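Local coordinates for putative sugar ABC transport system, substrate-binding protein (Bordetella parapertussis, PDB 5IX8) that probably binds a carbohydrate in the periplasm as the solute-receptor component of a sugar ABC transporter, at residues Asn28-Val38 / Asp310-Ile318; Val75-Ser86 / Gly99-Asn110. All blocks are in the same frame, centred on the assembly; numbering follows the deposited sequence.

Contact 1 of 2, residues Asn28-Val38 / Asp310-Ile318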
loop_
_atom_site.group_PDB
_atom_site.type_symbol
_atom_site.label_atom_id
_atom_site.label_comp_id
_atom_site.label_asym_id
_atom_site.label_seq_id
_atom_site.Cartn_x
_atom_site.Cartn_y
_atom_site.Cartn_z
ATOM N N ASN A 28 1.377 -9.107 1.673
ATOM C CA ASN A 28 -0.060 -9.161 1.857
ATOM C C ASN A 28 -0.784 -7.988 1.234
ATOM O O ASN A 28 -2.022 -7.981 1.243
ATOM C CB ASN A 28 -0.427 -9.212 3.345
ATOM C CG ASN A 28 -0.221 -10.576 3.923
ATOM O OD1 ASN A 28 -0.211 -11.572 3.177
ATOM N ND2 ASN A 28 -0.040 -10.655 5.246
ATOM N N PHE A 29 -0.066 -6.984 0.726
ATOM C CA PHE A 29 -0.771 -5.761 0.348
ATOM C C PHE A 29 -1.438 -5.911 -1.010
ATOM O O PHE A 29 -2.668 -5.873 -1.107
ATOM C CB PHE A 29 0.185 -4.563 0.364
ATOM C CG PHE A 29 -0.475 -3.260 -0.035
ATOM C CD1 PHE A 29 -1.487 -2.716 0.758
ATOM C CD2 PHE A 29 -0.137 -2.617 -1.225
ATOM C CE1 PHE A 29 -2.132 -1.522 0.406
ATOM C CE2 PHE A 29 -0.756 -1.401 -1.580
ATOM C CZ PHE A 29 -1.757 -0.855 -0.756
ATOM N N TYR A 30 -0.655 -6.014 -2.086
ATOM C CA TYR A 30 -1.322 -6.186 -3.380
ATOM C C TYR A 30 -2.071 -7.502 -3.444
ATOM O O TYR A 30 -3.122 -7.586 -4.105
ATOM C CB TYR A 30 -0.327 -6.121 -4.550
ATOM C CG TYR A 30 0.531 -4.871 -4.525
ATOM C CD1 TYR A 30 -0.013 -3.611 -4.805
ATOM C CD2 TYR A 30 1.891 -4.942 -4.248
ATOM C CE1 TYR A 30 0.787 -2.457 -4.767
ATOM C CE2 TYR A 30 2.690 -3.758 -4.198
ATOM C CZ TYR A 30 2.118 -2.540 -4.472
ATOM O OH TYR A 30 2.840 -1.379 -4.430
ATOM N N LYS A 31 -1.544 -8.544 -2.795
ATOM C CA LYS A 31 -2.268 -9.813 -2.789
ATOM C C LYS A 31 -3.600 -9.667 -2.056
ATOM O O LYS A 31 -4.612 -10.240 -2.472
ATOM C CB LYS A 31 -1.391 -10.923 -2.167
ATOM C CG LYS A 31 -1.968 -12.308 -2.365
ATOM C CD LYS A 31 -1.231 -13.395 -1.540
ATOM C CE LYS A 31 0.209 -13.416 -1.870
ATOM N NZ LYS A 31 0.990 -14.425 -1.088
ATOM N N GLY A 32 -3.624 -8.883 -0.969
ATOM C CA GLY A 32 -4.888 -8.548 -0.322
ATOM C C GLY A 32 -5.857 -7.819 -1.238
ATOM O O GLY A 32 -7.058 -8.125 -1.273
ATOM N N ILE A 33 -5.371 -6.808 -1.954
ATOM C CA ILE A 33 -6.243 -6.120 -2.897
ATOM C C ILE A 33 -6.827 -7.107 -3.896
ATOM O O ILE A 33 -8.046 -7.124 -4.145
ATOM C CB ILE A 33 -5.487 -4.988 -3.608
ATOM C CG1 ILE A 33 -5.010 -3.955 -2.591
ATOM C CG2 ILE A 33 -6.378 -4.405 -4.695
ATOM C CD1 ILE A 33 -4.141 -2.893 -3.217
ATOM N N ALA A 34 -5.973 -7.972 -4.457
ATOM C CA ALA A 34 -6.437 -8.953 -5.440
ATOM C C ALA A 34 -7.464 -9.901 -4.832
ATOM O O ALA A 34 -8.501 -10.157 -5.445
ATOM C CB ALA A 34 -5.263 -9.745 -6.017
ATOM N N TYR A 35 -7.207 -10.393 -3.606
ATOM C CA TYR A 35 -8.187 -11.232 -2.914
ATOM C C TYR A 35 -9.511 -10.482 -2.701
ATOM O O TYR A 35 -10.599 -11.036 -2.919
ATOM C CB TYR A 35 -7.635 -11.715 -1.566
ATOM C CG TYR A 35 -8.729 -12.362 -0.771
ATOM C CD1 TYR A 35 -9.216 -13.619 -1.135
ATOM C CD2 TYR A 35 -9.325 -11.699 0.311
ATOM C CE1 TYR A 35 -10.279 -14.185 -0.442
ATOM C CE2 TYR A 35 -10.385 -12.265 1.010
ATOM C CZ TYR A 35 -10.844 -13.528 0.626
ATOM O OH TYR A 35 -11.873 -14.153 1.302
ATOM N N GLY A 36 -9.440 -9.227 -2.231
ATOM C CA GLY A 36 -10.670 -8.476 -1.982
ATOM C C GLY A 36 -11.473 -8.294 -3.248
ATOM O O GLY A 36 -12.703 -8.423 -3.243
ATOM N N ILE A 37 -10.785 -8.042 -4.371
ATOM C CA ILE A 37 -11.503 -7.919 -5.639
ATOM C C ILE A 37 -12.164 -9.241 -6.021
ATOM O O ILE A 37 -13.351 -9.287 -6.382
ATOM C CB ILE A 37 -10.550 -7.439 -6.747
ATOM C CG1 ILE A 37 -10.115 -5.988 -6.458
ATOM C CG2 ILE A 37 -11.247 -7.526 -8.111
ATOM C CD1 ILE A 37 -9.050 -5.495 -7.459
ATOM N N VAL A 38 -11.390 -10.324 -6.003
ATOM C CA VAL A 38 -11.905 -11.631 -6.443
ATOM C C VAL A 38 -13.046 -12.102 -5.544
ATOM O O VAL A 38 -14.108 -12.554 -6.014
ATOM C CB VAL A 38 -10.753 -12.645 -6.475
ATOM C CG1 VAL A 38 -11.312 -14.066 -6.646
ATOM C CG2 VAL A 38 -9.806 -12.280 -7.596
ATOM N N ASP A 310 -6.770 -7.108 6.430
ATOM C CA ASP A 310 -5.425 -6.962 5.880
ATOM C C ASP A 310 -4.779 -8.260 5.404
ATOM O O ASP A 310 -3.834 -8.202 4.605
ATOM C CB ASP A 310 -4.462 -6.380 6.912
ATOM C CG ASP A 310 -4.952 -5.105 7.549
ATOM O OD1 ASP A 310 -6.169 -4.743 7.477
ATOM O OD2 ASP A 310 -4.081 -4.476 8.168
ATOM N N TYR A 311 -5.206 -9.409 5.899
ATOM C CA TYR A 311 -4.646 -10.687 5.471
ATOM C C TYR A 311 -5.588 -11.343 4.484
ATOM O O TYR A 311 -6.773 -11.557 4.827
ATOM C CB TYR A 311 -4.467 -11.647 6.653
ATOM C CG TYR A 311 -3.460 -11.291 7.736
ATOM C CD1 TYR A 311 -2.519 -10.290 7.561
ATOM C CD2 TYR A 311 -3.464 -11.976 8.939
ATOM C CE1 TYR A 311 -1.603 -9.999 8.571
ATOM C CE2 TYR A 311 -2.589 -11.682 9.946
ATOM C CZ TYR A 311 -1.659 -10.693 9.771
ATOM O OH TYR A 311 -0.785 -10.424 10.812
ATOM N N PRO A 312 -5.130 -11.742 3.304
ATOM C CA PRO A 312 -5.899 -12.715 2.524
ATOM C C PRO A 312 -5.917 -14.035 3.273
ATOM O O PRO A 312 -5.078 -14.266 4.153
ATOM C CB PRO A 312 -5.123 -12.831 1.200
ATOM C CG PRO A 312 -3.929 -11.886 1.317
ATOM C CD PRO A 312 -3.777 -11.536 2.759
ATOM N N PRO A 313 -6.848 -14.917 2.969
ATOM C CA PRO A 313 -6.938 -16.176 3.721
ATOM C C PRO A 313 -5.667 -16.987 3.574
ATOM O O PRO A 313 -5.007 -16.950 2.530
ATOM C CB PRO A 313 -8.128 -16.892 3.077
ATOM C CG PRO A 313 -8.895 -15.774 2.410
ATOM C CD PRO A 313 -7.877 -14.815 1.936
ATOM N N GLN A 314 -5.315 -17.710 4.651
ATOM C CA GLN A 314 -4.169 -18.596 4.559
ATOM C C GLN A 314 -4.467 -19.578 3.466
ATOM O O GLN A 314 -5.558 -20.169 3.427
ATOM C CB GLN A 314 -3.883 -19.370 5.843
ATOM C CG GLN A 314 -2.708 -20.416 5.639
ATOM C CD GLN A 314 -1.291 -19.760 5.600
ATOM O OE1 GLN A 314 -0.418 -20.104 4.760
ATOM N NE2 GLN A 314 -1.064 -18.835 6.520
ATOM N N GLY A 315 -3.526 -19.719 2.557
ATOM C CA GLY A 315 -3.699 -20.674 1.513
ATOM C C GLY A 315 -4.390 -20.146 0.297
ATOM O O GLY A 315 -4.569 -20.906 -0.663
ATOM N N TRP A 316 -4.781 -18.871 0.293
ATOM C CA TRP A 316 -5.347 -18.283 -0.916
ATOM C C TRP A 316 -4.243 -17.918 -1.900
ATOM O O TRP A 316 -3.223 -17.342 -1.517
ATOM C CB TRP A 316 -6.154 -17.023 -0.594
ATOM C CG TRP A 316 -6.881 -16.502 -1.832
ATOM C CD1 TRP A 316 -8.081 -16.918 -2.293
ATOM C CD2 TRP A 316 -6.439 -15.477 -2.738
ATOM N NE1 TRP A 316 -8.421 -16.232 -3.434
ATOM C CE2 TRP A 316 -7.434 -15.336 -3.725
ATOM C CE3 TRP A 316 -5.331 -14.638 -2.782
ATOM C CZ2 TRP A 316 -7.348 -14.395 -4.751
ATOM C CZ3 TRP A 316 -5.225 -13.739 -3.817
ATOM C CH2 TRP A 316 -6.230 -13.605 -4.776
ATOM N N SER A 317 -4.462 -18.238 -3.170
ATOM C CA SER A 317 -3.648 -17.731 -4.269
ATOM C C SER A 317 -4.548 -17.597 -5.490
ATOM O O SER A 317 -5.663 -18.117 -5.520
ATOM C CB SER A 317 -2.461 -18.645 -4.574
ATOM O OG SER A 317 -2.911 -19.929 -4.967
ATOM N N ILE A 318 -4.076 -16.895 -6.506
ATOM C CA ILE A 318 -4.949 -16.726 -7.658
ATOM C C ILE A 318 -4.352 -17.328 -8.926
ATOM O O ILE A 318 -3.171 -17.147 -9.202
ATOM C CB ILE A 318 -5.313 -15.231 -7.857
ATOM C CG1 ILE A 318 -6.311 -15.071 -9.003
ATOM C CG2 ILE A 318 -4.071 -14.363 -8.085
ATOM C CD1 ILE A 318 -7.606 -15.836 -8.795
HETATM O O HOH W 1 -3.885 -6.493 2.461
HETATM O O HOH W 2 -0.750 -16.734 -0.970
#
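Tyr35 and Trp316 meet edge-to-face, the tyrosine edge turned toward the indole with the two planes at 76° and its ring centroid 4.8 Å from that of the five-membered ring. Tyr35 CB sits over the six-membered ring of the same indole, 3.8 Å from its centroid, so one indole face takes both the root and the edge of the tyrosine. With CG of Tyr35 anti to the backbone N (chi1 170°), the phenol ring leans out from the helix and offers a face to Pro313, whose CD stands 3.4 Å from the ring centroid in a CH-pi contact. At the rim of the indole, Lys31 CG lies in plane, 3.8 Å from Trp316 CZ3, and a water links Lys31 NZ to Trp316 O. Pro312 fits against Gly32, with CG 3.8 Å from Gly32 N. Asn28 ND2 comes obliquely to the Tyr311 ring, 3.4 Å from Tyr311 CD1, with amide and ring planes 52° apart, and donates to Met233 O; a second water donates to Asn28 O and Asp310 O. No direct hydrogen bond joins the segments. This is proline-aromatic packing of a C-terminal tail on the first helix of a periplasmic binding protein fold.

Contact 2 of 2, residues Val75-Ser86 / Gly99-Asn110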
loop_
_atom_site.group_PDB
_atom_site.type_symbol
_atom_site.label_atom_id
_atom_site.label_comp_id
_atom_site.label_asym_id
_atom_site.label_seq_id
_atom_site.Cartn_x
_atom_site.Cartn_y
_atom_site.Cartn_z
ATOM N N VAL A 75 -12.638 -6.031 -21.215
ATOM C CA VAL A 75 -12.941 -5.607 -19.858
ATOM C C VAL A 75 -13.651 -4.252 -19.880
ATOM O O VAL A 75 -13.553 -3.474 -20.830
ATOM C CB VAL A 75 -11.673 -5.563 -18.993
ATOM C CG1 VAL A 75 -10.888 -6.865 -19.098
ATOM C CG2 VAL A 75 -10.821 -4.389 -19.330
ATOM N N ASP A 76 -14.404 -3.988 -18.822
ATOM C CA ASP A 76 -15.056 -2.695 -18.640
ATOM C C ASP A 76 -14.225 -1.733 -17.813
ATOM O O ASP A 76 -14.244 -0.517 -18.071
ATOM C CB ASP A 76 -16.427 -2.902 -17.986
ATOM C CG ASP A 76 -17.331 -3.790 -18.846
ATOM O OD1 ASP A 76 -17.752 -3.309 -19.907
ATOM O OD2 ASP A 76 -17.606 -4.951 -18.496
ATOM N N TYR A 77 -13.454 -2.263 -16.869
ATOM C CA TYR A 77 -12.540 -1.490 -16.042
ATOM C C TYR A 77 -11.222 -2.221 -15.954
ATOM O O TYR A 77 -11.187 -3.446 -15.790
ATOM C CB TYR A 77 -13.049 -1.269 -14.614
ATOM C CG TYR A 77 -14.340 -0.514 -14.594
ATOM C CD1 TYR A 77 -15.542 -1.177 -14.739
ATOM C CD2 TYR A 77 -14.365 0.871 -14.437
ATOM C CE1 TYR A 77 -16.731 -0.483 -14.760
ATOM C CE2 TYR A 77 -15.565 1.568 -14.440
ATOM C CZ TYR A 77 -16.740 0.883 -14.604
ATOM O OH TYR A 77 -17.935 1.561 -14.643
ATOM N N ALA A 78 -10.146 -1.459 -16.028
ATOM C CA ALA A 78 -8.824 -1.930 -15.650
ATOM C C ALA A 78 -8.549 -1.442 -14.246
ATOM O O ALA A 78 -8.854 -0.297 -13.934
ATOM C CB ALA A 78 -7.774 -1.363 -16.612
ATOM N N VAL A 79 -7.991 -2.299 -13.394
ATOM C CA VAL A 79 -7.616 -1.927 -12.033
ATOM C C VAL A 79 -6.097 -1.975 -11.956
ATOM O O VAL A 79 -5.499 -2.993 -12.303
ATOM C CB VAL A 79 -8.247 -2.883 -11.003
ATOM C CG1 VAL A 79 -7.809 -2.521 -9.570
ATOM C CG2 VAL A 79 -9.763 -2.901 -11.157
ATOM N N LEU A 80 -5.473 -0.878 -11.524
ATOM C CA LEU A 80 -4.044 -0.670 -11.697
ATOM C C LEU A 80 -3.393 -0.289 -10.372
ATOM O O LEU A 80 -3.783 0.705 -9.756
ATOM C CB LEU A 80 -3.796 0.441 -12.730
ATOM C CG LEU A 80 -2.353 0.922 -12.838
ATOM C CD1 LEU A 80 -1.446 -0.249 -13.295
ATOM C CD2 LEU A 80 -2.303 2.149 -13.793
ATOM N N SER A 81 -2.400 -1.076 -9.950
ATOM C CA SER A 81 -1.388 -0.655 -8.975
ATOM C C SER A 81 -0.078 -0.568 -9.733
ATOM O O SER A 81 0.461 -1.612 -10.120
ATOM C CB SER A 81 -1.261 -1.651 -7.822
ATOM O OG SER A 81 -2.471 -1.810 -7.116
ATOM N N PRO A 82 0.470 0.621 -9.971
ATOM C CA PRO A 82 1.541 0.754 -10.969
ATOM C C PRO A 82 2.931 0.458 -10.422
ATOM O O PRO A 82 3.238 0.677 -9.251
ATOM C CB PRO A 82 1.426 2.229 -11.389
ATOM C CG PRO A 82 1.012 2.911 -10.096
ATOM C CD PRO A 82 0.047 1.927 -9.425
ATOM N N ALA A 83 3.789 -0.016 -11.315
ATOM C CA ALA A 83 5.179 -0.307 -10.970
ATOM C C ALA A 83 6.061 0.938 -10.940
ATOM O O ALA A 83 7.247 0.842 -10.600
ATOM C CB ALA A 83 5.764 -1.322 -11.946
ATOM N N ALA A 84 5.526 2.081 -11.322
ATOM C CA ALA A 84 6.199 3.363 -11.198
ATOM C C ALA A 84 5.112 4.416 -11.155
ATOM O O ALA A 84 4.004 4.196 -11.653
ATOM C CB ALA A 84 7.129 3.648 -12.375
ATOM N N TYR A 85 5.443 5.579 -10.586
ATOM C CA TYR A 85 4.436 6.633 -10.465
ATOM C C TYR A 85 4.073 7.195 -11.831
ATOM O O TYR A 85 2.887 7.364 -12.148
ATOM C CB TYR A 85 4.935 7.748 -9.556
ATOM C CG TYR A 85 3.932 8.871 -9.297
ATOM C CD1 TYR A 85 2.652 8.603 -8.757
ATOM C CD2 TYR A 85 4.278 10.202 -9.528
ATOM C CE1 TYR A 85 1.745 9.640 -8.457
ATOM C CE2 TYR A 85 3.399 11.223 -9.227
ATOM C CZ TYR A 85 2.124 10.948 -8.701
ATOM O OH TYR A 85 1.284 11.994 -8.424
ATOM N N SER A 86 5.079 7.491 -12.648
ATOM C CA SER A 86 4.900 8.224 -13.897
ATOM C C SER A 86 4.987 7.310 -15.112
ATOM O O SER A 86 5.604 6.239 -15.083
ATOM C CB SER A 86 5.931 9.357 -14.016
ATOM O OG SER A 86 5.731 10.333 -12.993
ATOM N N GLY A 99 -13.436 3.072 -24.344
ATOM C CA GLY A 99 -14.511 2.845 -23.396
ATOM C C GLY A 99 -14.136 2.100 -22.133
ATOM O O GLY A 99 -15.037 1.681 -21.390
ATOM N N ILE A 100 -12.848 1.935 -21.844
ATOM C CA ILE A 100 -12.385 1.219 -20.662
ATOM C C ILE A 100 -11.846 2.229 -19.670
ATOM O O ILE A 100 -10.849 2.903 -19.948
ATOM C CB ILE A 100 -11.308 0.189 -21.009
ATOM C CG1 ILE A 100 -11.884 -0.836 -21.995
ATOM C CG2 ILE A 100 -10.801 -0.501 -19.729
ATOM C CD1 ILE A 100 -10.876 -1.849 -22.463
ATOM N N LYS A 101 -12.491 2.319 -18.514
ATOM C CA LYS A 101 -12.066 3.215 -17.447
ATOM C C LYS A 101 -11.047 2.494 -16.572
ATOM O O LYS A 101 -11.049 1.261 -16.470
ATOM C CB LYS A 101 -13.271 3.671 -16.610
ATOM C CG LYS A 101 -14.203 4.502 -17.428
ATOM C CD LYS A 101 -15.390 4.991 -16.615
ATOM C CE LYS A 101 -16.306 5.844 -17.495
ATOM N NZ LYS A 101 -17.177 6.683 -16.638
ATOM N N THR A 102 -10.149 3.265 -15.970
ATOM C CA THR A 102 -9.078 2.707 -15.157
ATOM C C THR A 102 -9.279 3.145 -13.715
ATOM O O THR A 102 -9.515 4.329 -13.442
ATOM C CB THR A 102 -7.693 3.143 -15.663
ATOM O OG1 THR A 102 -7.511 2.644 -16.990
ATOM C CG2 THR A 102 -6.614 2.508 -14.805
ATOM N N ILE A 103 -9.202 2.184 -12.807
ATOM C CA ILE A 103 -9.353 2.415 -11.377
ATOM C C ILE A 103 -7.986 2.269 -10.732
ATOM O O ILE A 103 -7.306 1.252 -10.926
ATOM C CB ILE A 103 -10.353 1.420 -10.757
ATOM C CG1 ILE A 103 -11.728 1.576 -11.435
ATOM C CG2 ILE A 103 -10.436 1.583 -9.212
ATOM C CD1 ILE A 103 -12.720 0.402 -11.137
ATOM N N SER A 104 -7.608 3.255 -9.931
ATOM C CA SER A 104 -6.352 3.210 -9.177
ATOM C C SER A 104 -6.557 2.421 -7.895
ATOM O O SER A 104 -7.514 2.686 -7.156
ATOM C CB SER A 104 -5.924 4.651 -8.850
ATOM O OG SER A 104 -4.916 4.721 -7.849
ATOM N N ALA A 105 -5.674 1.442 -7.623
ATOM C CA ALA A 105 -5.788 0.611 -6.426
ATOM C C ALA A 105 -4.560 0.743 -5.539
ATOM O O ALA A 105 -3.430 0.540 -6.003
ATOM C CB ALA A 105 -5.983 -0.852 -6.821
ATOM N N GLY A 106 -4.784 1.066 -4.253
ATOM C CA GLY A 106 -3.764 0.953 -3.215
ATOM C C GLY A 106 -2.716 2.048 -3.134
ATOM O O GLY A 106 -2.358 2.475 -2.035
ATOM N N ILE A 107 -2.186 2.476 -4.274
ATOM C CA ILE A 107 -1.110 3.471 -4.311
ATOM C C ILE A 107 -1.374 4.462 -5.436
ATOM O O ILE A 107 -2.046 4.145 -6.426
ATOM C CB ILE A 107 0.259 2.800 -4.516
ATOM C CG1 ILE A 107 0.130 1.682 -5.576
ATOM C CG2 ILE A 107 0.759 2.232 -3.170
ATOM C CD1 ILE A 107 1.448 1.329 -6.225
ATOM N N PRO A 108 -0.852 5.695 -5.300
ATOM C CA PRO A 108 -1.125 6.732 -6.308
ATOM C C PRO A 108 -0.487 6.420 -7.662
ATOM O O PRO A 108 0.591 5.821 -7.747
ATOM C CB PRO A 108 -0.465 7.986 -5.724
ATOM C CG PRO A 108 -0.191 7.705 -4.320
ATOM C CD PRO A 108 -0.059 6.210 -4.169
ATOM N N VAL A 109 -1.145 6.869 -8.734
ATOM C CA VAL A 109 -0.526 6.866 -10.054
ATOM C C VAL A 109 -0.650 8.269 -10.653
ATOM O O VAL A 109 -1.630 8.998 -10.418
ATOM C CB VAL A 109 -1.147 5.766 -10.962
ATOM C CG1 VAL A 109 -2.620 5.999 -11.198
ATOM C CG2 VAL A 109 -0.394 5.614 -12.272
ATOM N N ASN A 110 0.359 8.654 -11.440
ATOM C CA ASN A 110 0.448 10.009 -11.982
ATOM C C ASN A 110 -0.320 10.117 -13.300
ATOM O O ASN A 110 0.253 10.256 -14.386
ATOM C CB ASN A 110 1.912 10.371 -12.172
ATOM C CG ASN A 110 2.123 11.840 -12.347
ATOM O OD1 ASN A 110 1.246 12.661 -12.048
ATOM N ND2 ASN A 110 3.290 12.191 -12.861
HETATM O O HOH W 3 -16.005 1.280 -18.753
HETATM O O HOH W 4 -2.933 3.362 -8.806
HETATM O O HOH W 5 1.502 7.644 -14.620
#
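Backbone hydrogen bonds pair Ala78 with Lys101 and Ile103, and Leu80 with Ile103 and Ala105, as in adjacent parallel strands. The shortest, Ile103 N to Ala78 O, is 2.7 Å and nearly straight at 170°.

Toward the C-terminal ends of the two segments, further polar contacts continue the junction. Ser81 OG donates to Ala105 O at 2.8 Å, approaching from above the carbonyl plane. A backbone bond runs from Asn110 N to Tyr85 O, and Asn110 ND2 donates to Ser86 OG, 3.1 Å away and close to the amide plane. One water is held by three bonds, donating to Leu80 O and Ile107 O and accepting from Ser104 OG, which is also hydrogen-bonded to Tyr286 OH.

Among flat groups, the Asn110 amide stacks parallel on the Tyr85 ring, with Asn110 CB 3.4 Å from the centroid of that ring. CG of Asn110 lies anti to the backbone N (chi1 -164°), which carries the amide across the ring; Tyr85 OH donates to Ser283 O.

Apolar contacts fill the rest. Tyr77 lies alongside Lys101, and Tyr77 CD2 is 3.7 Å from Ile103 CD1; Tyr77 OH is hydrogen-bonded to Glu268, with which Lys101 NZ forms a salt bridge. Pro82 and Ile107 pass each other in opposite directions, Pro82 CD 3.5 Å from Ile107 CD1.

The pair belongs to a right-handed beta-alpha-beta unit whose crossover runs through helix 89-97, which ends in a Schellman motif at Gly99. Strand 17-22 flanks 77-80; helix 254-270 covers the Val79 and Ile103 face, and helix 60-73 packs against Ala78 and Leu80.

Contact 2 builds the middle of the parallel sheet in one lobe, and contact 1 ties the end of the chain back to the helix that follows the first strand of that sheet. Their centres lie about 18 Å apart, and along the sequence contact 2 is nested within the loop that contact 1 closes. They meet through the helix side turned from the tail: Tyr30 OH comes within 3.5 Å of Ile107 CD1, Phe29 CZ within 3.6 Å of Gly106 O, and Ile37 CD1 within 3.9 Å of Val79 CG1. A sulfate, probably from the crystallisation liquor, lies about 6 Å from the Tyr85 side chain.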